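Local coordinates for glutamate--LysW ligase ArgX (PDB 3VPC), which probably catalyses the ATP-dependent joining of glutamate to the gamma-carboxyl group of the C-terminal glutamate of the carrier protein LysW in arginine biosynthesis, at residues A[233-238]-A[250-255]; A[175-180]-A[187-192]; A[51-56]-A[254-259]. All coordinates share one frame; numbering follows the deposited sequence. Where two conformers were deposited one is given.

Contact 1. Residues A[233-238]-A[250-255]; sequences FVSIDI and ELNDVP. With ADP (adenosine-5'-diphosphate), chain E.
The backbone N of Asp-237 donates to Glu-250 O over 2.9 Å with an N-H...O angle of 161°, one of the bonds closing the beta hairpin of strands 233-241 and 245-252 in the antiparallel sheet of the ATP-grasp domain. The return bond from Glu-250 N to Asp-237 O is weak. Two residues along, Asn-252 N reaches Ser-235 O at 2.9 Å, and Ser-235 N answers to Asn-252 O.

Asp-237, Glu-250 and Asn-252, all magnesium ligands of this enzyme, share a face. The first two lie side by side, Asp-237 CB 3.7 Å from Glu-250 CB, before their carboxylates diverge. OD1 of Asp-237 is taken by Arg-178; a water donates to its OD2 at 3.2 Å and, weakly, to Glu-250 OE1. A bend at chi2 (-85°) swings the Glu-250 carboxylate toward the nucleotide, where OE2 pairs with Lys-87 and OE1 lies 3.4 Å from ADP O1B. Two acceptors at such spacing are consistent with a site that a metal ion would bridge.

On the opposite face, Leu-251 CD2 rests against Val-234 CG2 (3.8 Å) and also meets Ile-236 CG1, beneath helix 216-229. Past the strand end, Asn-252 OD1 accepts from Val-254 N at 2.9 Å; this Asx turn brings the chain round to Pro-255. There Pro-255 CG sits 3.9 Å from the centroid of the Phe-233 ring, only 8° off its normal, a CH-pi contact over the ring centre.

Contact 2. Residues A[175-180]-A[187-192]; sequences RDIRCI and LGCYAR. With ADP (adenosine-5'-diphosphate), chain E.
Arg-178 runs alongside Tyr-190 from its first side-chain carbon outward, in the beta hairpin of strands 175-182 and 185-193 of the ATP-grasp domain. Its CB lies over one face of the Tyr-190 ring, 4.0 Å from CE1; CG is as close to CE1 as CB is and also nears Tyr-190 OH. CD then passes 3.6 Å from Tyr-190 OH. A bend at chi3 (-61°) turns the head group off the tyrosine: NE forms a salt bridge with Asp-237, and CZ comes to 3.7 Å from Arg-192 CZ. At the tip, Arg-178 NH2 stands over the face of the Arg-192 guanidinium, toward its rim and 3.3 Å from Arg-192 NH2, the two planes 32° apart.

Acidic groups surround the two guanidiniums, Asp-237 and Asp-176 among them, and probably balance their charge. In the conformer described, one of two deposited for Asp-176, Arg-192 NH2 makes a salt bridge of 2.8 Å to Asp-176 OD2, which approaches near the plane of the guanidinium. The same OD2 of Asp-176 accepts from ADP O3' at 2.8 Å, and in this conformer one oxygen meets both the ribose and the arginine. Arg-192 NH2 also has a long, weak ion pair with Asp-237, and Arg-192 probably contributes to the substrate site as well.

Paired backbone bonds join Asp-176 to Arg-192 and Arg-178 to Tyr-190. Across the reverse face, Cys-179 and Cys-189 form a cross-strand disulfide at a non-hydrogen-bonded pair, where the CA atoms of Cys-179 and Cys-189 close to 4.1 Å. Ile-177 CG2 packs on Cys-189 CB beside this link. In the disulfide, Cys-179 SG and Cys-189 SG are 2.0 Å apart with a chi3 of 104°.

Contact 3. Residues A[51-56]-A[254-259]; sequences IIRPVS and VPEFKG
Two hydrogen bonds, both from Arg-53 and both to the carbonyl oxygen of Pro-255, dominate this meeting of the preATP-grasp domain with the ATP-grasp domain. NH2 of Arg-53 reaches Pro-255 O at 2.8 Å on a lone pair, in the carbonyl plane; Arg-53 NH1 lies 2.9 Å from the same Pro-255 O but is tilted 31° from that plane. The oxygen lies in the guanidinium plane, so the head group grips it end-on like a fork. Bends at chi2 (-64°) and chi3 fold the side chain so that its head group reaches this oxygen.

A salt bridge joins Arg-53 NE to Glu-14, whereas Glu-256 OE2, 4.1 Å from Arg-53 NH1, is beyond a salt bridge and pairs instead with Arg-11.

Apolar groups cover both faces of the guanidinium. Val-254 CG1 sits centrally over one, 3.7 Å from Arg-53 CZ. Over the other, Phe-257 CE2 comes to 3.9 Å from Arg-53 NH1, with the ring and guanidinium planes 58° apart, so the ring does not lie flat. Val-254 also wedges against the backbone of the partner segment, its CG1 3.6 Å from Pro-54 O.

A leucine in place of Arg-53 would probably leave Pro-255 O without these two donors and remove the salt-bridge partner that NE gives Glu-14. Segment 254-259 itself includes Glu-256 to Gly-259, which with Phe-260 are inferred to bind substrate; Gly-259 and Phe-260 form the motif thought to set substrate specificity. A cation confined between hydrocarbon faces and aimed at one carbonyl is likely to polarise that C=O and to tie the start of this substrate-binding run to the neighbouring domain.

In the fold
Contacts 1 and 2 are hairpins in one antiparallel sheet, joined where strands 175-182 and 233-241 run as neighbours; their centres are about 10 Å apart. Arg-178 NE meets Asp-237 OD1 at 2.7 Å, linking the arginine pair of contact 2 to the magnesium ligands of contact 1. Both hairpins reach ADP, contact 2 at the ribose and contact 1 at the phosphates. Contact 3 continues from contact 1 through Val-254 and Pro-255, and Phe-233 CZ touches Phe-257 CD2 at 3.7 Å. Lying about 16 Å from contact 2 between centres, contact 3 meets it through Ile-180 CD1, which is 3.7 Å from Phe-257 CB. Its Glu-256 side chain stays about 11 Å from ADP between nearest atoms.

Contact 1. Residues A[233-238]-A[250-255]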
loop_
_atom_site.group_PDB
_atom_site.type_symbol
_atom_site.label_atom_id
_atom_site.label_comp_id
_atom_site.label_asym_id
_atom_site.label_seq_id
_atom_site.Cartn_x
_atom_site.Cartn_y
_atom_site.Cartn_z
ATOM N N PHE A 233 18.884 -25.174 -9.248
ATOM C CA PHE A 233 19.400 -24.976 -7.909
ATOM C C PHE A 233 18.277 -24.391 -7.060
ATOM O O PHE A 233 18.042 -23.172 -7.082
ATOM C CB PHE A 233 20.623 -24.056 -7.947
ATOM C CG PHE A 233 21.210 -23.754 -6.590
ATOM C CD1 PHE A 233 21.291 -24.742 -5.606
ATOM C CD2 PHE A 233 21.682 -22.474 -6.301
ATOM C CE1 PHE A 233 21.861 -24.466 -4.337
ATOM C CE2 PHE A 233 22.256 -22.179 -5.039
ATOM C CZ PHE A 233 22.333 -23.182 -4.058
ATOM N N VAL A 234 17.585 -25.267 -6.326
ATOM C CA VAL A 234 16.403 -24.859 -5.564
ATOM C C VAL A 234 16.426 -25.488 -4.171
ATOM O O VAL A 234 17.076 -26.522 -3.959
ATOM C CB VAL A 234 15.088 -25.269 -6.311
ATOM C CG1 VAL A 234 15.050 -24.690 -7.730
ATOM C CG2 VAL A 234 14.968 -26.798 -6.407
ATOM N N SER A 235 15.714 -24.880 -3.220
ATOM C CA SER A 235 15.325 -25.594 -2.019
ATOM C C SER A 235 13.873 -26.042 -2.128
ATOM O O SER A 235 13.086 -25.486 -2.922
ATOM C CB SER A 235 15.530 -24.764 -0.741
ATOM O OG SER A 235 14.746 -23.583 -0.765
ATOM N N ILE A 236 13.543 -27.072 -1.358
ATOM C CA ILE A 236 12.210 -27.651 -1.344
ATOM C C ILE A 236 11.784 -27.770 0.108
ATOM O O ILE A 236 12.498 -28.380 0.921
ATOM C CB ILE A 236 12.154 -29.069 -2.007
ATOM C CG1 ILE A 236 12.892 -29.093 -3.351
ATOM C CG2 ILE A 236 10.657 -29.513 -2.193
ATOM C CD1 ILE A 236 14.445 -29.376 -3.257
ATOM N N ASP A 237 10.640 -27.169 0.435
ATOM C CA ASP A 237 10.052 -27.308 1.758
ATOM C C ASP A 237 8.943 -28.358 1.752
ATOM O O ASP A 237 7.995 -28.289 0.932
ATOM C CB ASP A 237 9.505 -25.956 2.280
ATOM C CG ASP A 237 10.607 -24.936 2.560
ATOM O OD1 ASP A 237 11.801 -25.295 2.520
ATOM O OD2 ASP A 237 10.280 -23.749 2.812
ATOM N N ILE A 238 9.068 -29.310 2.674
ATOM C CA ILE A 238 8.216 -30.492 2.781
ATOM C C ILE A 238 7.511 -30.557 4.142
ATOM O O ILE A 238 8.106 -30.258 5.165
ATOM C CB ILE A 238 9.086 -31.793 2.662
ATOM C CG1 ILE A 238 9.727 -31.914 1.269
ATOM C CG2 ILE A 238 8.272 -33.044 3.028
ATOM C CD1 ILE A 238 8.766 -32.292 0.188
ATOM N N GLU A 250 6.547 -25.730 -0.604
ATOM C CA GLU A 250 7.209 -24.567 -1.207
ATOM C C GLU A 250 8.386 -25.066 -2.041
ATOM O O GLU A 250 8.997 -26.075 -1.686
ATOM C CB GLU A 250 7.856 -23.696 -0.111
ATOM C CG GLU A 250 7.069 -22.521 0.427
ATOM C CD GLU A 250 7.247 -21.277 -0.445
ATOM O OE1 GLU A 250 8.252 -20.544 -0.297
ATOM O OE2 GLU A 250 6.369 -21.032 -1.285
ATOM N N LEU A 251 8.711 -24.348 -3.117
ATOM C CA LEU A 251 10.070 -24.367 -3.670
ATOM C C LEU A 251 10.665 -22.961 -3.660
ATOM O O LEU A 251 9.944 -21.972 -3.803
ATOM C CB LEU A 251 10.107 -24.959 -5.075
ATOM C CG LEU A 251 10.121 -26.493 -5.092
ATOM C CD1 LEU A 251 8.738 -27.079 -5.342
ATOM C CD2 LEU A 251 11.144 -27.015 -6.089
ATOM N N ASN A 252 11.974 -22.854 -3.493
ATOM C CA ASN A 252 12.614 -21.541 -3.465
ATOM C C ASN A 252 13.651 -21.500 -4.564
ATOM O O ASN A 252 14.510 -22.382 -4.623
ATOM C CB ASN A 252 13.269 -21.266 -2.104
ATOM C CG ASN A 252 13.733 -19.823 -1.957
ATOM O OD1 ASN A 252 13.951 -19.108 -2.952
ATOM N ND2 ASN A 252 13.844 -19.363 -0.697
ATOM N N ASP A 253 13.549 -20.499 -5.442
ATOM C CA ASP A 253 14.463 -20.385 -6.595
ATOM C C ASP A 253 15.765 -19.618 -6.306
ATOM O O ASP A 253 16.708 -19.656 -7.099
ATOM C CB ASP A 253 13.728 -19.768 -7.774
ATOM C CG ASP A 253 13.176 -18.408 -7.445
ATOM O OD1 ASP A 253 13.904 -17.410 -7.623
ATOM O OD2 ASP A 253 12.026 -18.340 -6.993
ATOM N N VAL A 254 15.811 -18.900 -5.194
ATOM C CA VAL A 254 17.073 -18.318 -4.712
ATOM C C VAL A 254 17.281 -18.847 -3.293
ATOM O O VAL A 254 17.117 -18.101 -2.316
ATOM C CB VAL A 254 17.101 -16.755 -4.787
ATOM C CG1 VAL A 254 18.514 -16.222 -4.509
ATOM C CG2 VAL A 254 16.682 -16.264 -6.165
ATOM N N PRO A 255 17.614 -20.153 -3.178
ATOM C CA PRO A 255 17.643 -20.795 -1.879
ATOM C C PRO A 255 18.735 -20.218 -0.977
ATOM O O PRO A 255 19.824 -19.855 -1.439
ATOM C CB PRO A 255 17.927 -22.271 -2.204
ATOM C CG PRO A 255 18.553 -22.276 -3.574
ATOM C CD PRO A 255 17.866 -21.108 -4.275
HETATM P PB ADP E . 6.387 -18.562 3.634
HETATM O O1B ADP E . 6.642 -18.704 2.136
HETATM O O2B ADP E . 7.522 -19.080 4.516
HETATM O O3B ADP E . 6.028 -17.145 4.007
HETATM P PA ADP E . 5.025 -21.082 4.143
HETATM O O1A ADP E . 3.906 -21.787 3.392
HETATM O O2A ADP E . 6.463 -21.616 4.033
HETATM O O3A ADP E . 5.064 -19.489 3.934
HETATM O "O5'" ADP E . 4.652 -21.362 5.669
HETATM C "C5'" ADP E . 5.387 -20.872 6.772
HETATM C "C4'" ADP E . 5.232 -21.921 7.864
HETATM O "O4'" ADP E . 3.866 -22.182 8.184
HETATM C "C3'" ADP E . 5.765 -23.262 7.395
HETATM O "O3'" ADP E . 7.121 -23.319 7.780
HETATM C "C2'" ADP E . 4.989 -24.278 8.167
HETATM O "O2'" ADP E . 5.535 -24.341 9.499
HETATM C "C1'" ADP E . 3.652 -23.586 8.332
HETATM N N9 ADP E . 2.620 -24.017 7.363
HETATM C C8 ADP E . 2.378 -23.467 6.148
HETATM N N7 ADP E . 1.333 -24.083 5.553
HETATM C C5 ADP E . 0.894 -25.042 6.393
HETATM C C6 ADP E . -0.192 -26.052 6.383
HETATM N N6 ADP E . -1.017 -26.152 5.317
HETATM N N1 ADP E . -0.332 -26.862 7.465
HETATM C C2 ADP E . 0.500 -26.749 8.533
HETATM N N3 ADP E . 1.503 -25.850 8.618
HETATM C C4 ADP E . 1.737 -24.977 7.596
HETATM O O HOH W 1 11.210 -21.828 0.473
#

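Contact 2. Residues A[175-180]-A[187-192]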
loop_
_atom_site.group_PDB
_atom_site.type_symbol
_atom_site.label_atom_id
_atom_site.label_comp_id
_atom_site.label_asym_id
_atom_site.label_seq_id
_atom_site.Cartn_x
_atom_site.Cartn_y
_atom_site.Cartn_z
ATOM N N ARG A 175 7.235 -30.136 12.719
ATOM C CA ARG A 175 8.432 -29.613 12.059
ATOM C C ARG A 175 8.286 -29.426 10.542
ATOM O O ARG A 175 7.392 -30.017 9.927
ATOM C CB ARG A 175 9.602 -30.568 12.318
ATOM C CG ARG A 175 9.412 -31.935 11.688
ATOM C CD ARG A 175 10.209 -33.015 12.391
ATOM N NE ARG A 175 10.351 -34.198 11.553
ATOM C CZ ARG A 175 11.063 -35.279 11.881
ATOM N NH1 ARG A 175 11.697 -35.343 13.049
ATOM N NH2 ARG A 175 11.134 -36.302 11.042
ATOM N N ASP A 176 9.181 -28.599 9.986
ATOM C CA ASP A 176 9.340 -28.428 8.537
ATOM C C ASP A 176 10.569 -29.204 8.089
ATOM O O ASP A 176 11.561 -29.302 8.827
ATOM C CB ASP A 176 9.548 -26.948 8.179
ATOM C CG ASP A 176 9.033 -26.589 6.779
ATOM O OD1 ASP A 176 9.104 -27.419 5.842
ATOM O OD2 ASP A 176 8.546 -25.452 6.611
ATOM N N ILE A 177 10.513 -29.748 6.882
ATOM C CA ILE A 177 11.700 -30.351 6.299
ATOM C C ILE A 177 12.125 -29.479 5.121
ATOM O O ILE A 177 11.297 -29.104 4.282
ATOM C CB ILE A 177 11.485 -31.823 5.879
ATOM C CG1 ILE A 177 11.208 -32.712 7.109
ATOM C CG2 ILE A 177 12.714 -32.336 5.106
ATOM C CD1 ILE A 177 10.787 -34.160 6.777
ATOM N N ARG A 178 13.404 -29.108 5.085
ATOM C CA ARG A 178 13.925 -28.353 3.966
ATOM C C ARG A 178 15.020 -29.144 3.260
ATOM O O ARG A 178 15.945 -29.668 3.904
ATOM C CB ARG A 178 14.432 -26.980 4.415
ATOM C CG ARG A 178 15.168 -26.205 3.308
ATOM C CD ARG A 178 15.260 -24.730 3.603
ATOM N NE ARG A 178 13.936 -24.150 3.706
ATOM C CZ ARG A 178 13.670 -22.928 4.151
ATOM N NH1 ARG A 178 14.656 -22.122 4.554
ATOM N NH2 ARG A 178 12.406 -22.509 4.199
ATOM N N CYS A 179 14.915 -29.234 1.940
ATOM C CA CYS A 179 15.900 -29.943 1.144
ATOM C C CYS A 179 16.473 -29.015 0.090
ATOM O O CYS A 179 15.843 -27.997 -0.263
ATOM C CB CYS A 179 15.266 -31.184 0.488
ATOM S SG CYS A 179 14.359 -32.266 1.617
ATOM N N ILE A 180 17.671 -29.341 -0.399
ATOM C CA ILE A 180 18.249 -28.633 -1.531
ATOM C C ILE A 180 18.665 -29.611 -2.616
ATOM O O ILE A 180 19.222 -30.687 -2.336
ATOM C CB ILE A 180 19.475 -27.742 -1.136
ATOM C CG1 ILE A 180 19.015 -26.579 -0.254
ATOM C CG2 ILE A 180 20.182 -27.183 -2.374
ATOM C CD1 ILE A 180 20.110 -25.547 0.058
ATOM N N LEU A 187 20.792 -32.948 -2.576
ATOM C CA LEU A 187 21.978 -32.853 -1.723
ATOM C C LEU A 187 21.718 -33.441 -0.335
ATOM O O LEU A 187 22.606 -34.071 0.256
ATOM C CB LEU A 187 22.482 -31.412 -1.618
ATOM C CG LEU A 187 22.977 -30.746 -2.899
ATOM C CD1 LEU A 187 23.439 -29.318 -2.593
ATOM C CD2 LEU A 187 24.091 -31.541 -3.603
ATOM N N GLY A 188 20.499 -33.258 0.171
ATOM C CA GLY A 188 20.154 -33.674 1.525
ATOM C C GLY A 188 19.047 -32.789 2.068
ATOM O O GLY A 188 18.563 -31.891 1.372
ATOM N N CYS A 189 18.661 -33.050 3.315
ATOM C CA CYS A 189 17.545 -32.385 3.972
ATOM C C CYS A 189 17.844 -32.195 5.454
ATOM O O CYS A 189 18.646 -32.941 6.043
ATOM C CB CYS A 189 16.244 -33.211 3.846
ATOM S SG CYS A 189 15.730 -33.674 2.163
ATOM N N TYR A 190 17.180 -31.218 6.063
ATOM C CA TYR A 190 17.202 -31.073 7.517
ATOM C C TYR A 190 15.801 -30.679 7.977
ATOM O O TYR A 190 14.960 -30.314 7.147
ATOM C CB TYR A 190 18.261 -30.049 7.962
ATOM C CG TYR A 190 17.954 -28.605 7.622
ATOM C CD1 TYR A 190 18.339 -28.062 6.404
ATOM C CD2 TYR A 190 17.293 -27.772 8.536
ATOM C CE1 TYR A 190 18.064 -26.732 6.079
ATOM C CE2 TYR A 190 17.014 -26.429 8.225
ATOM C CZ TYR A 190 17.402 -25.925 6.988
ATOM O OH TYR A 190 17.144 -24.617 6.650
ATOM N N ALA A 191 15.551 -30.772 9.281
ATOM C CA ALA A 191 14.278 -30.350 9.859
ATOM C C ALA A 191 14.384 -29.021 10.595
ATOM O O ALA A 191 15.419 -28.694 11.192
ATOM C CB ALA A 191 13.715 -31.428 10.778
ATOM N N ARG A 192 13.303 -28.248 10.533
ATOM C CA ARG A 192 13.144 -27.033 11.336
ATOM C C ARG A 192 11.944 -27.291 12.241
ATOM O O ARG A 192 10.820 -27.425 11.758
ATOM C CB ARG A 192 12.866 -25.824 10.435
ATOM C CG ARG A 192 13.758 -25.717 9.201
ATOM C CD ARG A 192 12.965 -25.274 7.963
ATOM N NE ARG A 192 12.802 -23.823 7.920
ATOM C CZ ARG A 192 11.795 -23.179 7.334
ATOM N NH1 ARG A 192 11.770 -21.851 7.367
ATOM N NH2 ARG A 192 10.815 -23.842 6.717
HETATM P PB ADP E . 6.387 -18.562 3.634
HETATM O O1B ADP E . 6.642 -18.704 2.136
HETATM O O2B ADP E . 7.522 -19.080 4.516
HETATM O O3B ADP E . 6.028 -17.145 4.007
HETATM P PA ADP E . 5.025 -21.082 4.143
HETATM O O1A ADP E . 3.906 -21.787 3.392
HETATM O O2A ADP E . 6.463 -21.616 4.033
HETATM O O3A ADP E . 5.064 -19.489 3.934
HETATM O "O5'" ADP E . 4.652 -21.362 5.669
HETATM C "C5'" ADP E . 5.387 -20.872 6.772
HETATM C "C4'" ADP E . 5.232 -21.921 7.864
HETATM O "O4'" ADP E . 3.866 -22.182 8.184
HETATM C "C3'" ADP E . 5.765 -23.262 7.395
HETATM O "O3'" ADP E . 7.121 -23.319 7.780
HETATM C "C2'" ADP E . 4.989 -24.278 8.167
HETATM O "O2'" ADP E . 5.535 -24.341 9.499
HETATM C "C1'" ADP E . 3.652 -23.586 8.332
HETATM N N9 ADP E . 2.620 -24.017 7.363
HETATM C C8 ADP E . 2.378 -23.467 6.148
HETATM N N7 ADP E . 1.333 -24.083 5.553
HETATM C C5 ADP E . 0.894 -25.042 6.393
HETATM C C6 ADP E . -0.192 -26.052 6.383
HETATM N N6 ADP E . -1.017 -26.152 5.317
HETATM N N1 ADP E . -0.332 -26.862 7.465
HETATM C C2 ADP E . 0.500 -26.749 8.533
HETATM N N3 ADP E . 1.503 -25.850 8.618
HETATM C C4 ADP E . 1.737 -24.977 7.596
#

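Contact 3. Residues A[51-56]-A[254-259]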
loop_
_atom_site.group_PDB
_atom_site.type_symbol
_atom_site.label_atom_id
_atom_site.label_comp_id
_atom_site.label_asym_id
_atom_site.label_seq_id
_atom_site.Cartn_x
_atom_site.Cartn_y
_atom_site.Cartn_z
ATOM N N ILE A 51 24.582 -17.040 -12.659
ATOM C CA ILE A 51 24.067 -17.507 -11.382
ATOM C C ILE A 51 23.203 -16.385 -10.797
ATOM O O ILE A 51 23.709 -15.347 -10.400
ATOM C CB ILE A 51 25.214 -17.862 -10.397
ATOM C CG1 ILE A 51 26.160 -18.908 -11.018
ATOM C CG2 ILE A 51 24.667 -18.388 -9.086
ATOM C CD1 ILE A 51 27.353 -19.215 -10.117
ATOM N N ILE A 52 21.892 -16.611 -10.758
ATOM C CA ILE A 52 20.948 -15.576 -10.365
ATOM C C ILE A 52 20.740 -15.576 -8.850
ATOM O O ILE A 52 20.165 -16.513 -8.299
ATOM C CB ILE A 52 19.598 -15.769 -11.083
ATOM C CG1 ILE A 52 19.796 -15.937 -12.592
ATOM C CG2 ILE A 52 18.588 -14.648 -10.693
ATOM C CD1 ILE A 52 20.424 -14.749 -13.311
ATOM N N ARG A 53 21.227 -14.523 -8.181
ATOM C CA ARG A 53 21.195 -14.474 -6.717
ATOM C C ARG A 53 20.587 -13.204 -6.066
ATOM O O ARG A 53 20.678 -13.047 -4.863
ATOM C CB ARG A 53 22.607 -14.750 -6.133
ATOM C CG ARG A 53 23.129 -16.200 -6.366
ATOM C CD ARG A 53 22.288 -17.277 -5.658
ATOM N NE ARG A 53 22.176 -17.089 -4.203
ATOM C CZ ARG A 53 21.558 -17.920 -3.369
ATOM N NH1 ARG A 53 21.529 -17.648 -2.061
ATOM N NH2 ARG A 53 20.956 -19.016 -3.824
ATOM N N PRO A 54 19.920 -12.327 -6.838
ATOM C CA PRO A 54 19.258 -11.231 -6.131
ATOM C C PRO A 54 18.308 -11.737 -5.052
ATOM O O PRO A 54 17.661 -12.774 -5.211
ATOM C CB PRO A 54 18.480 -10.520 -7.246
ATOM C CG PRO A 54 19.251 -10.807 -8.468
ATOM C CD PRO A 54 19.700 -12.228 -8.296
ATOM N N VAL A 55 18.240 -10.990 -3.962
ATOM C CA VAL A 55 17.441 -11.325 -2.792
ATOM C C VAL A 55 15.956 -11.045 -3.020
ATOM O O VAL A 55 15.100 -11.601 -2.343
ATOM C CB VAL A 55 17.929 -10.530 -1.561
ATOM C CG1 VAL A 55 17.019 -10.759 -0.363
ATOM C CG2 VAL A 55 19.354 -10.930 -1.206
ATOM N N SER A 56 15.638 -10.166 -3.951
ATOM C CA SER A 56 14.229 -9.899 -4.225
ATOM C C SER A 56 13.777 -10.598 -5.507
ATOM O O SER A 56 14.534 -10.699 -6.476
ATOM C CB SER A 56 13.925 -8.398 -4.239
ATOM O OG SER A 56 14.644 -7.722 -5.245
ATOM N N VAL A 254 15.811 -18.900 -5.194
ATOM C CA VAL A 254 17.073 -18.318 -4.712
ATOM C C VAL A 254 17.281 -18.847 -3.293
ATOM O O VAL A 254 17.117 -18.101 -2.316
ATOM C CB VAL A 254 17.101 -16.755 -4.787
ATOM C CG1 VAL A 254 18.514 -16.222 -4.509
ATOM C CG2 VAL A 254 16.682 -16.264 -6.165
ATOM N N PRO A 255 17.614 -20.153 -3.178
ATOM C CA PRO A 255 17.643 -20.795 -1.879
ATOM C C PRO A 255 18.735 -20.218 -0.977
ATOM O O PRO A 255 19.824 -19.855 -1.439
ATOM C CB PRO A 255 17.927 -22.271 -2.204
ATOM C CG PRO A 255 18.553 -22.276 -3.574
ATOM C CD PRO A 255 17.866 -21.108 -4.275
ATOM N N GLU A 256 18.400 -20.095 0.291
ATOM C CA GLU A 256 19.384 -19.791 1.317
ATOM C C GLU A 256 20.082 -21.098 1.611
ATOM O O GLU A 256 19.523 -22.186 1.359
ATOM C CB GLU A 256 18.662 -19.301 2.560
ATOM C CG GLU A 256 19.275 -18.109 3.228
ATOM C CD GLU A 256 19.217 -16.822 2.412
ATOM O OE1 GLU A 256 19.371 -15.750 3.035
ATOM O OE2 GLU A 256 19.045 -16.870 1.167
ATOM N N PHE A 257 21.306 -21.031 2.122
ATOM C CA PHE A 257 21.969 -22.277 2.477
ATOM C C PHE A 257 23.022 -22.263 3.595
ATOM O O PHE A 257 23.621 -23.303 3.864
ATOM C CB PHE A 257 22.518 -22.988 1.228
ATOM C CG PHE A 257 23.415 -22.154 0.388
ATOM C CD1 PHE A 257 24.767 -22.037 0.690
ATOM C CD2 PHE A 257 22.926 -21.530 -0.769
ATOM C CE1 PHE A 257 25.610 -21.267 -0.105
ATOM C CE2 PHE A 257 23.768 -20.758 -1.572
ATOM C CZ PHE A 257 25.118 -20.637 -1.245
ATOM N N LYS A 258 23.253 -21.126 4.245
ATOM C CA LYS A 258 24.206 -21.147 5.367
ATOM C C LYS A 258 23.716 -22.063 6.484
ATOM O O LYS A 258 24.498 -22.827 7.037
ATOM C CB LYS A 258 24.596 -19.752 5.868
ATOM C CG LYS A 258 23.544 -18.994 6.633
ATOM C CD LYS A 258 24.160 -17.744 7.260
ATOM C CE LYS A 258 23.160 -17.018 8.134
ATOM N NZ LYS A 258 21.979 -16.589 7.327
ATOM N N GLY A 259 22.411 -22.034 6.762
ATOM C CA GLY A 259 21.814 -22.904 7.768
ATOM C C GLY A 259 21.772 -24.350 7.333
ATOM O O GLY A 259 21.984 -25.260 8.149
#